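PDB 4IV6: acyl-CoA dehydrogenase FadE3 from Mycobacterium smegmatis, which belongs to the acyl-CoA dehydrogenase family of tetrameric flavoproteins and binds dihydroflavine-adenine dinucleotide between a beta middle domain and helical C-terminal parts. Local coordinates for residues H19-K24 against E41-T46; D134-R139 against Q178-G183; F325-A330 against L361-E366. All blocks are in the same frame, centred on the assembly; numbering follows the deposited sequence. Where two conformers were deposited one is given.

Interaction 1: H19-K24 against E41-T46; sequences HDFVEK and EELIET
Phe-21 pushes its ring from helix 9-26 against Leu-43 and Thr-46, which stand one helical turn apart on the facing side of helix 41-50. The ring meets them with its far end, neither squarely with a face nor squarely with an edge. On one flank the methyl CG2 of Thr-46 lies obliquely over the CD1-CE1 bond, 3.7 Å from Phe-21 CE1 and equally close to CD1. On the other flank Leu-43 uses its branch CD2, which comes to 4.0 Å from Phe-21 CE1. On the Thr-46 side the ring tip also reaches the backbone: Phe-21 CZ stands 3.6 Å from Leu-43 O.

Torsions account for this meeting. Phe-21 carries CG opposite its backbone N (chi1 161°), and because its CB already points at the partner helix, the ring is carried straight across the gap. In Thr-46, chi1 of -60° turns OG1 aside and presents the methyl to the ring, so a residue with a polar group offers only hydrocarbon here. Leucine suits its place because its branched, apolar end can lay CD2 against the ring.

No hydrogen bond joins the two segments, so their adhesion is apolar. Phe-21 bridges a gap that is 8.5 Å wide between its CA and that of Thr-46, the nearest CA pair. Leu-78 of helix 68-81 also touches the ring, while on the side of helix 9-26 turned elsewhere Glu-23 forms salt bridges with Lys-27 and Arg-80. Phe-21 is a knob in the hole lined by Leu-43, Thr-46, Met-47 and Ile-50 of helix 41-50; this knobs-into-holes contact joins the first and third helices of the helical N-terminal domain of the acyl-CoA dehydrogenase fold.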
loop_
_atom_site.group_PDB
_atom_site.type_symbol
_atom_site.label_atom_id
_atom_site.label_comp_id
_atom_site.label_asym_id
_atom_site.label_seq_id
_atom_site.Cartn_x
_atom_site.Cartn_y
_atom_site.Cartn_z
ATOM N N HIS B 19 20.293 25.046 -9.908
ATOM C CA HIS B 19 20.921 23.720 -9.881
ATOM C C HIS B 19 22.419 23.782 -9.565
ATOM O O HIS B 19 22.927 23.013 -8.748
ATOM C CB HIS B 19 20.722 23.052 -11.232
ATOM C CG HIS B 19 21.300 21.686 -11.317
ATOM N ND1 HIS B 19 20.575 20.557 -10.998
ATOM C CD2 HIS B 19 22.517 21.253 -11.723
ATOM C CE1 HIS B 19 21.328 19.487 -11.182
ATOM N NE2 HIS B 19 22.511 19.882 -11.621
ATOM N N ASP B 20 23.119 24.701 -10.236
ATOM C CA ASP B 20 24.549 24.902 -10.017
ATOM C C ASP B 20 24.845 25.376 -8.605
ATOM O O ASP B 20 25.781 24.910 -7.974
ATOM C CB ASP B 20 25.105 25.905 -11.023
ATOM C CG ASP B 20 25.246 25.308 -12.383
ATOM O OD1 ASP B 20 24.956 24.094 -12.490
ATOM O OD2 ASP B 20 25.661 26.018 -13.326
ATOM N N PHE B 21 24.035 26.305 -8.114
ATOM C CA PHE B 21 24.130 26.809 -6.743
ATOM C C PHE B 21 23.963 25.654 -5.766
ATOM O O PHE B 21 24.705 25.546 -4.788
ATOM C CB PHE B 21 23.045 27.870 -6.522
ATOM C CG PHE B 21 22.701 28.158 -5.079
ATOM C CD1 PHE B 21 23.574 28.835 -4.267
ATOM C CD2 PHE B 21 21.452 27.845 -4.582
ATOM C CE1 PHE B 21 23.235 29.125 -2.943
ATOM C CE2 PHE B 21 21.103 28.140 -3.268
ATOM C CZ PHE B 21 21.988 28.791 -2.458
ATOM N N VAL B 22 23.027 24.760 -6.072
ATOM C CA VAL B 22 22.783 23.607 -5.210
ATOM C C VAL B 22 23.995 22.658 -5.226
ATOM O O VAL B 22 24.473 22.268 -4.168
ATOM C CB VAL B 22 21.464 22.916 -5.561
ATOM C CG1 VAL B 22 21.400 21.487 -4.999
ATOM C CG2 VAL B 22 20.315 23.750 -5.060
ATOM N N GLU B 23 24.482 22.320 -6.412
ATOM C CA GLU B 23 25.616 21.437 -6.545
ATOM C C GLU B 23 26.906 22.013 -5.943
ATOM O O GLU B 23 27.590 21.315 -5.249
ATOM C CB GLU B 23 25.858 21.065 -8.010
ATOM C CG GLU B 23 24.748 20.244 -8.651
ATOM C CD GLU B 23 24.629 18.881 -7.997
ATOM O OE1 GLU B 23 25.613 18.147 -8.000
ATOM O OE2 GLU B 23 23.562 18.598 -7.420
ATOM N N LYS B 24 27.210 23.283 -6.192
ATOM C CA LYS B 24 28.517 23.846 -5.798
ATOM C C LYS B 24 28.524 24.502 -4.418
ATOM O O LYS B 24 29.530 24.455 -3.704
ATOM C CB LYS B 24 28.983 24.878 -6.814
ATOM C CG LYS B 24 28.976 24.419 -8.271
ATOM C CD LYS B 24 29.938 23.288 -8.536
ATOM C CE LYS B 24 29.865 22.822 -10.002
ATOM N NZ LYS B 24 30.275 23.872 -10.975
ATOM N N GLU B 41 22.800 31.678 6.570
ATOM C CA GLU B 41 22.758 33.067 6.185
ATOM C C GLU B 41 23.443 33.332 4.839
ATOM O O GLU B 41 22.904 34.043 4.006
ATOM C CB GLU B 41 23.337 33.929 7.295
ATOM C CG GLU B 41 23.209 35.403 6.984
ATOM C CD GLU B 41 23.782 36.289 8.044
ATOM O OE1 GLU B 41 24.640 35.850 8.842
ATOM O OE2 GLU B 41 23.367 37.453 8.058
ATOM N N GLU B 42 24.594 32.716 4.607
ATOM C CA GLU B 42 25.331 32.895 3.361
ATOM C C GLU B 42 24.559 32.337 2.158
ATOM O O GLU B 42 24.448 32.991 1.125
ATOM C CB GLU B 42 26.719 32.241 3.453
ATOM N N LEU B 43 24.031 31.122 2.293
ATOM C CA LEU B 43 23.239 30.509 1.234
ATOM C C LEU B 43 21.996 31.372 0.904
ATOM O O LEU B 43 21.687 31.605 -0.263
ATOM C CB LEU B 43 22.832 29.076 1.623
ATOM C CG LEU B 43 24.000 28.091 1.783
ATOM C CD1 LEU B 43 23.500 26.728 2.232
ATOM C CD2 LEU B 43 24.808 27.959 0.493
ATOM N N ILE B 44 21.307 31.852 1.929
ATOM C CA ILE B 44 20.101 32.632 1.709
ATOM C C ILE B 44 20.441 33.970 1.024
ATOM O O ILE B 44 19.709 34.423 0.145
ATOM C CB ILE B 44 19.302 32.801 3.021
ATOM C CG1 ILE B 44 18.608 31.475 3.353
ATOM C CG2 ILE B 44 18.248 33.885 2.881
ATOM C CD1 ILE B 44 17.835 31.480 4.653
ATOM N N GLU B 45 21.566 34.562 1.393
ATOM C CA GLU B 45 22.018 35.798 0.770
ATOM C C GLU B 45 22.297 35.591 -0.725
ATOM O O GLU B 45 21.904 36.409 -1.539
ATOM C CB GLU B 45 23.241 36.332 1.511
ATOM C CG GLU B 45 23.554 37.781 1.242
ATOM C CD GLU B 45 22.456 38.748 1.698
ATOM O OE1 GLU B 45 21.687 38.498 2.658
ATOM O OE2 GLU B 45 22.384 39.795 1.056
ATOM N N THR B 46 22.925 34.480 -1.075
ATOM C CA THR B 46 23.139 34.146 -2.470
ATOM C C THR B 46 21.789 33.956 -3.167
ATOM O O THR B 46 21.611 34.368 -4.302
ATOM C CB THR B 46 24.012 32.882 -2.619
ATOM O OG1 THR B 46 25.294 33.118 -2.009
ATOM C CG2 THR B 46 24.195 32.510 -4.091
#

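Interaction 2: D134-R139 against Q178-G183; sequences DLQAMR and QPAHKG
The flat carboxamide of Gln-136 meets the short 3-10 turn at Ala-180 and His-181 with one face toward the Ala-180 methyl and its polar ends reaching obliquely to Ala-180 O and His-181 CA. Over that face sits Ala-180 CB, 3.7 Å from Gln-136 NE2 and almost directly above it. Toward the same side, but tilted less steeply from the amide plane, lies the carbonyl oxygen of Ala-180. The oxygen end of the amide turns to His-181, where Gln-136 OE1 is 3.1 Å from His-181 CA and touches CB as well. The imidazole is inclined at 73° to the amide and leads away from it, so histidine contributes its backbone and CB rather than its ring.

One polar bond crosses the contact: Gln-136 NE2 donates to Ala-180 O at 3.2 Å. It is weak, with an N-H...O angle of 134°. The bend at chi2 of Gln-136 folds the chain toward the turn, and chi3 (60°) sets how the amide plane is rotated. Alanine suits the opposing position, since its small methyl lets the amide approach the carbonyl behind it.

Both loops belong to the middle domain, and Phe-235 of helix 234-270 touches Gln-136 and His-181 alike. Lys-172 NZ donates hydrogen bonds to the carbonyl oxygens of Gln-136 and Met-138. Next to them, Asp-134 receives a hydrogen bond from the backbone of Phe-274 of the second subunit.

Chemically, a neutral amide making one weak, bent bond to an oxygen that already accepts Gly-183 N, with a few carbon contacts beside it, implies a modest interaction at the surface.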
loop_
_atom_site.group_PDB
_atom_site.type_symbol
_atom_site.label_atom_id
_atom_site.label_comp_id
_atom_site.label_asym_id
_atom_site.label_seq_id
_atom_site.Cartn_x
_atom_site.Cartn_y
_atom_site.Cartn_z
ATOM N N ASP B 134 -8.796 23.890 11.743
ATOM C CA ASP B 134 -10.014 24.589 12.087
ATOM C C ASP B 134 -9.718 26.050 12.309
ATOM O O ASP B 134 -9.708 26.546 13.451
ATOM C CB ASP B 134 -10.610 23.976 13.365
ATOM C CG ASP B 134 -11.984 24.495 13.675
ATOM O OD1 ASP B 134 -12.480 25.372 12.922
ATOM O OD2 ASP B 134 -12.564 24.028 14.696
ATOM N N LEU B 135 -9.462 26.751 11.223
ATOM C CA LEU B 135 -9.087 28.163 11.307
ATOM C C LEU B 135 -10.248 29.078 11.727
ATOM O O LEU B 135 -10.018 30.163 12.308
ATOM C CB LEU B 135 -8.498 28.612 9.986
ATOM C CG LEU B 135 -7.104 28.044 9.696
ATOM C CD1 LEU B 135 -6.709 28.491 8.302
ATOM C CD2 LEU B 135 -6.038 28.455 10.726
ATOM N N GLN B 136 -11.483 28.648 11.458
ATOM C CA GLN B 136 -12.652 29.422 11.883
ATOM C C GLN B 136 -12.690 29.573 13.394
ATOM O O GLN B 136 -13.247 30.538 13.903
ATOM C CB GLN B 136 -13.968 28.757 11.412
ATOM C CG GLN B 136 -15.218 29.544 11.772
ATOM C CD GLN B 136 -15.176 30.942 11.165
ATOM O OE1 GLN B 136 -15.105 31.072 9.945
ATOM N NE2 GLN B 136 -15.168 31.987 12.001
ATOM N N ALA B 137 -12.095 28.619 14.110
ATOM C CA ALA B 137 -12.059 28.668 15.562
ATOM C C ALA B 137 -10.916 29.521 16.115
ATOM O O ALA B 137 -10.736 29.561 17.325
ATOM C CB ALA B 137 -11.965 27.268 16.133
ATOM N N MET B 138 -10.160 30.210 15.255
ATOM C CA MET B 138 -8.995 30.959 15.695
ATOM C C MET B 138 -9.375 32.018 16.737
ATOM O O MET B 138 -10.498 32.539 16.741
ATOM C CB MET B 138 -8.277 31.617 14.525
ATOM C CG MET B 138 -9.052 32.749 13.820
ATOM S SD MET B 138 -8.054 33.603 12.570
ATOM C CE MET B 138 -7.835 32.317 11.359
ATOM N N ARG B 139 -8.426 32.319 17.603
ATOM C CA ARG B 139 -8.648 33.227 18.727
ATOM C C ARG B 139 -8.005 34.597 18.487
ATOM O O ARG B 139 -8.336 35.574 19.176
ATOM C CB ARG B 139 -8.123 32.558 19.997
ATOM C CG ARG B 139 -8.886 31.274 20.342
ATOM C CD ARG B 139 -8.270 30.576 21.539
ATOM N NE ARG B 139 -8.280 31.439 22.722
ATOM C CZ ARG B 139 -7.719 31.141 23.896
ATOM N NH1 ARG B 139 -7.082 29.976 24.085
ATOM N NH2 ARG B 139 -7.814 32.015 24.899
ATOM N N GLN B 178 -21.872 37.379 11.040
ATOM C CA GLN B 178 -22.868 36.449 10.529
ATOM C C GLN B 178 -22.930 36.578 9.015
ATOM O O GLN B 178 -23.279 37.636 8.512
ATOM C CB GLN B 178 -24.234 36.735 11.161
ATOM C CG GLN B 178 -24.288 36.421 12.654
ATOM C CD GLN B 178 -23.931 34.975 12.971
ATOM O OE1 GLN B 178 -24.289 34.058 12.227
ATOM N NE2 GLN B 178 -23.225 34.765 14.076
ATOM N N PRO B 179 -22.549 35.519 8.279
ATOM C CA PRO B 179 -21.968 34.264 8.792
ATOM C C PRO B 179 -20.570 34.468 9.410
ATOM O O PRO B 179 -19.879 35.465 9.111
ATOM C CB PRO B 179 -21.885 33.375 7.546
ATOM C CG PRO B 179 -21.885 34.322 6.391
ATOM C CD PRO B 179 -22.729 35.484 6.814
ATOM N N ALA B 180 -20.161 33.515 10.248
ATOM C CA ALA B 180 -18.950 33.660 11.034
ATOM C C ALA B 180 -17.681 33.787 10.167
ATOM O O ALA B 180 -16.687 34.436 10.560
ATOM C CB ALA B 180 -18.826 32.497 12.003
ATOM N N HIS B 181 -17.705 33.188 8.984
ATOM C CA HIS B 181 -16.509 33.204 8.140
ATOM C C HIS B 181 -16.247 34.603 7.564
ATOM O O HIS B 181 -15.107 34.937 7.205
ATOM C CB HIS B 181 -16.584 32.119 7.052
ATOM C CG HIS B 181 -17.569 32.406 5.970
ATOM N ND1 HIS B 181 -18.865 31.927 5.995
ATOM C CD2 HIS B 181 -17.446 33.104 4.816
ATOM C CE1 HIS B 181 -19.505 32.336 4.910
ATOM N NE2 HIS B 181 -18.666 33.051 4.178
ATOM N N LYS B 182 -17.292 35.435 7.533
ATOM C CA LYS B 182 -17.150 36.817 7.099
ATOM C C LYS B 182 -16.518 37.733 8.154
ATOM O O LYS B 182 -16.362 38.913 7.919
ATOM C CB LYS B 182 -18.511 37.378 6.668
ATOM C CG LYS B 182 -19.074 36.763 5.385
ATOM C CD LYS B 182 -18.176 36.947 4.151
ATOM C CE LYS B 182 -17.803 38.410 3.892
ATOM N NZ LYS B 182 -17.052 38.595 2.609
ATOM N N GLY B 183 -16.156 37.200 9.308
ATOM C CA GLY B 183 -15.415 37.977 10.300
ATOM C C GLY B 183 -13.889 37.880 10.223
ATOM O O GLY B 183 -13.189 38.436 11.073
#

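Interaction 3: F325-A330 against L361-E366; sequences FASETA and LMIVGE. With FDA (dihydroflavine-adenine dinucleotide), chain D.
Glu-328 OE2 is gripped by Asn-369 ND2 and by a salt bridge from Arg-339 of the second subunit, and it also lies 4.0 Å from Ile-363 CD1. Although the CB of Glu-328 points off the contact, its chain folds back at chi2 (-64°) and meets the isoleucine at about a right angle. Asn-369 ND2 is also hydrogen-bonded to Ser-327 OG, and that hydroxyl is further bonded to Lys-323 O.

Serine is small enough to let the helices close in: Ser-327 CB stands 3.9 Å from Met-362 CB. Met-362 O, beside it, accepts a hydrogen bond from Lys-323 NZ. Ile-363 extends its CD1 to 3.7 Å from Ser-327 O, filling the groove next to the serine with hydrocarbon.

Beyond this packing the chain reaches dihydroflavine-adenine dinucleotide, with Gly-365 O 3.1 Å from its C9A. Leu-361 CD2 touches the flavin methyl C7M. Helices 316-340 and 352-364 thus meet inside the C-terminal helical domain, with helix 234-270 bordering both, helix 282-310 covering Phe-325 and Thr-329, and helix 83-102 reaching Leu-361 and Met-362.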
loop_
_atom_site.group_PDB
_atom_site.type_symbol
_atom_site.label_atom_id
_atom_site.label_comp_id
_atom_site.label_asym_id
_atom_site.label_seq_id
_atom_site.Cartn_x
_atom_site.Cartn_y
_atom_site.Cartn_z
ATOM N N PHE B 325 -0.342 14.143 -3.950
ATOM C CA PHE B 325 0.381 13.070 -4.590
ATOM C C PHE B 325 1.896 13.179 -4.374
ATOM O O PHE B 325 2.567 12.182 -4.079
ATOM C CB PHE B 325 0.078 13.011 -6.085
ATOM C CG PHE B 325 0.596 11.761 -6.738
ATOM C CD1 PHE B 325 -0.101 10.569 -6.614
ATOM C CD2 PHE B 325 1.796 11.763 -7.431
ATOM C CE1 PHE B 325 0.383 9.399 -7.202
ATOM C CE2 PHE B 325 2.294 10.593 -8.005
ATOM C CZ PHE B 325 1.586 9.422 -7.888
ATOM N N ALA B 326 2.445 14.377 -4.568
ATOM C CA ALA B 326 3.885 14.523 -4.489
ATOM C C ALA B 326 4.404 14.279 -3.064
ATOM O O ALA B 326 5.456 13.673 -2.880
ATOM C CB ALA B 326 4.331 15.915 -4.974
ATOM N N SER B 327 3.712 14.809 -2.069
ATOM C CA SER B 327 4.130 14.655 -0.674
ATOM C C SER B 327 4.087 13.187 -0.205
ATOM O O SER B 327 5.031 12.724 0.479
ATOM C CB SER B 327 3.299 15.548 0.249
ATOM O OG SER B 327 1.942 15.179 0.299
ATOM N N GLU B 328 3.039 12.453 -0.584
ATOM C CA GLU B 328 2.948 11.024 -0.232
ATOM C C GLU B 328 4.047 10.255 -0.976
ATOM O O GLU B 328 4.730 9.396 -0.391
ATOM C CB GLU B 328 1.575 10.448 -0.584
ATOM C CG GLU B 328 0.446 10.986 0.257
ATOM C CD GLU B 328 0.553 10.625 1.729
ATOM O OE1 GLU B 328 1.084 9.558 2.063
ATOM O OE2 GLU B 328 0.090 11.394 2.582
ATOM N N THR B 329 4.237 10.592 -2.266
ATOM C CA THR B 329 5.279 9.975 -3.072
ATOM C C THR B 329 6.669 10.228 -2.480
ATOM O O THR B 329 7.468 9.299 -2.390
ATOM C CB THR B 329 5.239 10.469 -4.533
ATOM O OG1 THR B 329 4.054 9.956 -5.151
ATOM C CG2 THR B 329 6.410 9.944 -5.340
ATOM N N ALA B 330 6.964 11.464 -2.075
ATOM C CA ALA B 330 8.295 11.756 -1.506
ATOM C C ALA B 330 8.579 10.947 -0.246
ATOM O O ALA B 330 9.694 10.478 -0.050
ATOM C CB ALA B 330 8.491 13.255 -1.258
ATOM N N LEU B 361 7.291 16.648 6.681
ATOM C CA LEU B 361 6.907 18.061 6.787
ATOM C C LEU B 361 5.833 18.422 5.777
ATOM O O LEU B 361 4.856 19.086 6.139
ATOM C CB LEU B 361 8.113 18.973 6.602
ATOM C CG LEU B 361 7.941 20.495 6.797
ATOM C CD1 LEU B 361 7.580 21.203 5.511
ATOM C CD2 LEU B 361 6.943 20.868 7.895
ATOM N N MET B 362 5.987 17.992 4.524
ATOM C CA MET B 362 5.046 18.341 3.458
ATOM C C MET B 362 3.714 17.617 3.594
ATOM O O MET B 362 2.735 17.995 2.968
ATOM C CB MET B 362 5.660 18.049 2.083
ATOM C CG MET B 362 6.741 19.047 1.676
ATOM S SD MET B 362 8.321 18.803 2.501
ATOM C CE MET B 362 9.057 17.552 1.413
ATOM N N ILE B 363 3.684 16.581 4.409
ATOM C CA ILE B 363 2.471 15.814 4.685
ATOM C C ILE B 363 1.632 16.414 5.828
ATOM O O ILE B 363 0.410 16.554 5.680
ATOM C CB ILE B 363 2.863 14.361 5.021
ATOM C CG1 ILE B 363 3.238 13.635 3.732
ATOM C CG2 ILE B 363 1.755 13.609 5.713
ATOM C CD1 ILE B 363 3.780 12.235 3.964
ATOM N N VAL B 364 2.269 16.749 6.954
ATOM C CA VAL B 364 1.557 17.154 8.189
ATOM C C VAL B 364 1.640 18.625 8.517
ATOM O O VAL B 364 0.867 19.115 9.352
ATOM C CB VAL B 364 2.044 16.421 9.470
ATOM C CG1 VAL B 364 1.960 14.935 9.293
ATOM C CG2 VAL B 364 3.466 16.836 9.887
ATOM N N GLY B 365 2.587 19.311 7.900
ATOM C CA GLY B 365 2.971 20.663 8.314
ATOM C C GLY B 365 2.831 21.725 7.236
ATOM O O GLY B 365 3.349 22.841 7.379
ATOM N N GLU B 366 2.139 21.409 6.151
ATOM C CA GLU B 366 1.803 22.450 5.144
ATOM C C GLU B 366 0.342 22.250 4.753
ATOM O O GLU B 366 0.007 21.917 3.598
ATOM C CB GLU B 366 2.742 22.319 3.950
ATOM C CG GLU B 366 4.222 22.581 4.259
ATOM C CD GLU B 366 4.561 24.062 4.432
ATOM O OE1 GLU B 366 3.646 24.903 4.233
ATOM O OE2 GLU B 366 5.746 24.403 4.764
HETATM P PA FDA D . -4.931 19.543 13.657
HETATM O O1A FDA D . -5.836 20.447 12.856
HETATM O O2A FDA D . -4.943 19.591 15.160
HETATM O O5B FDA D . -5.198 18.040 13.176
HETATM C C5B FDA D . -4.659 16.886 13.862
HETATM C C4B FDA D . -5.040 15.617 13.078
HETATM O O4B FDA D . -6.461 15.547 12.853
HETATM C C3B FDA D . -4.429 15.594 11.693
HETATM O O3B FDA D . -4.244 14.222 11.282
HETATM C C2B FDA D . -5.491 16.286 10.866
HETATM O O2B FDA D . -5.443 15.993 9.473
HETATM C C1B FDA D . -6.734 15.674 11.467
HETATM N N9A FDA D . -7.962 16.487 11.249
HETATM C C8A FDA D . -8.239 17.668 11.844
HETATM N N7A FDA D . -9.453 18.110 11.460
HETATM C C5A FDA D . -9.948 17.193 10.594
HETATM C C6A FDA D . -11.163 17.033 9.811
HETATM N N6A FDA D . -12.112 17.968 9.880
HETATM N N1A FDA D . -11.323 15.951 9.018
HETATM C C2A FDA D . -10.382 14.993 8.974
HETATM N N3A FDA D . -9.222 15.068 9.664
HETATM C C4A FDA D . -8.976 16.114 10.479
HETATM N N1 FDA D . 1.356 27.345 9.564
HETATM C C2 FDA D . 1.359 28.630 9.222
HETATM O O2 FDA D . 0.319 29.298 9.378
HETATM N N3 FDA D . 2.450 29.232 8.714
HETATM C C4 FDA D . 3.618 28.620 8.522
HETATM O O4 FDA D . 4.618 29.240 8.071
HETATM C C4X FDA D . 3.690 27.182 8.850
HETATM N N5 FDA D . 4.819 26.452 8.730
HETATM C C5X FDA D . 4.946 25.297 9.431
HETATM C C6 FDA D . 6.202 24.732 9.681
HETATM C C7 FDA D . 6.336 23.526 10.368
HETATM C C7M FDA D . 7.696 22.947 10.659
HETATM C C8 FDA D . 5.182 22.845 10.808
HETATM C C8M FDA D . 5.221 21.531 11.553
HETATM C C9 FDA D . 3.939 23.409 10.568
HETATM C C9A FDA D . 3.806 24.638 9.901
HETATM N N10 FDA D . 2.524 25.193 9.712
HETATM C C10 FDA D . 2.468 26.575 9.423
HETATM C "C1'" FDA D . 1.438 24.657 10.541
HETATM C "C2'" FDA D . 0.696 23.634 9.707
HETATM O "O2'" FDA D . 0.010 24.254 8.619
HETATM C "C3'" FDA D . -0.276 22.885 10.619
HETATM O "O3'" FDA D . 0.480 21.961 11.395
HETATM C "C4'" FDA D . -1.347 22.131 9.867
HETATM O "O4'" FDA D . -2.331 23.114 9.508
HETATM C "C5'" FDA D . -2.042 21.082 10.754
HETATM O "O5'" FDA D . -2.439 21.705 11.955
HETATM P P FDA D . -2.517 21.008 13.375
HETATM O O1P FDA D . -3.204 22.052 14.232
HETATM O O2P FDA D . -1.162 20.526 13.766
HETATM O O3P FDA D . -3.451 19.727 13.077
#

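Along the chain the three contacts follow one another without interleaving, each in a different domain: N-terminal for interaction 1, middle for interaction 2 and C-terminal for interaction 3. Interactions 1 and 2 lie on opposite sides of the chain's centre, their centres 41 Å apart. Interaction 3 is nearer the middle, with its centre 24 Å from that of interaction 1 and 27 Å from that of interaction 2; none of them touches another. Helix 234-270 borders both interactions 2 and 3, linking the loops of the beta domain to the helical core. Interaction 3 alone contains residues of the flavin pocket; the other two lie in the N-terminal and middle domains, away from its flavin contacts.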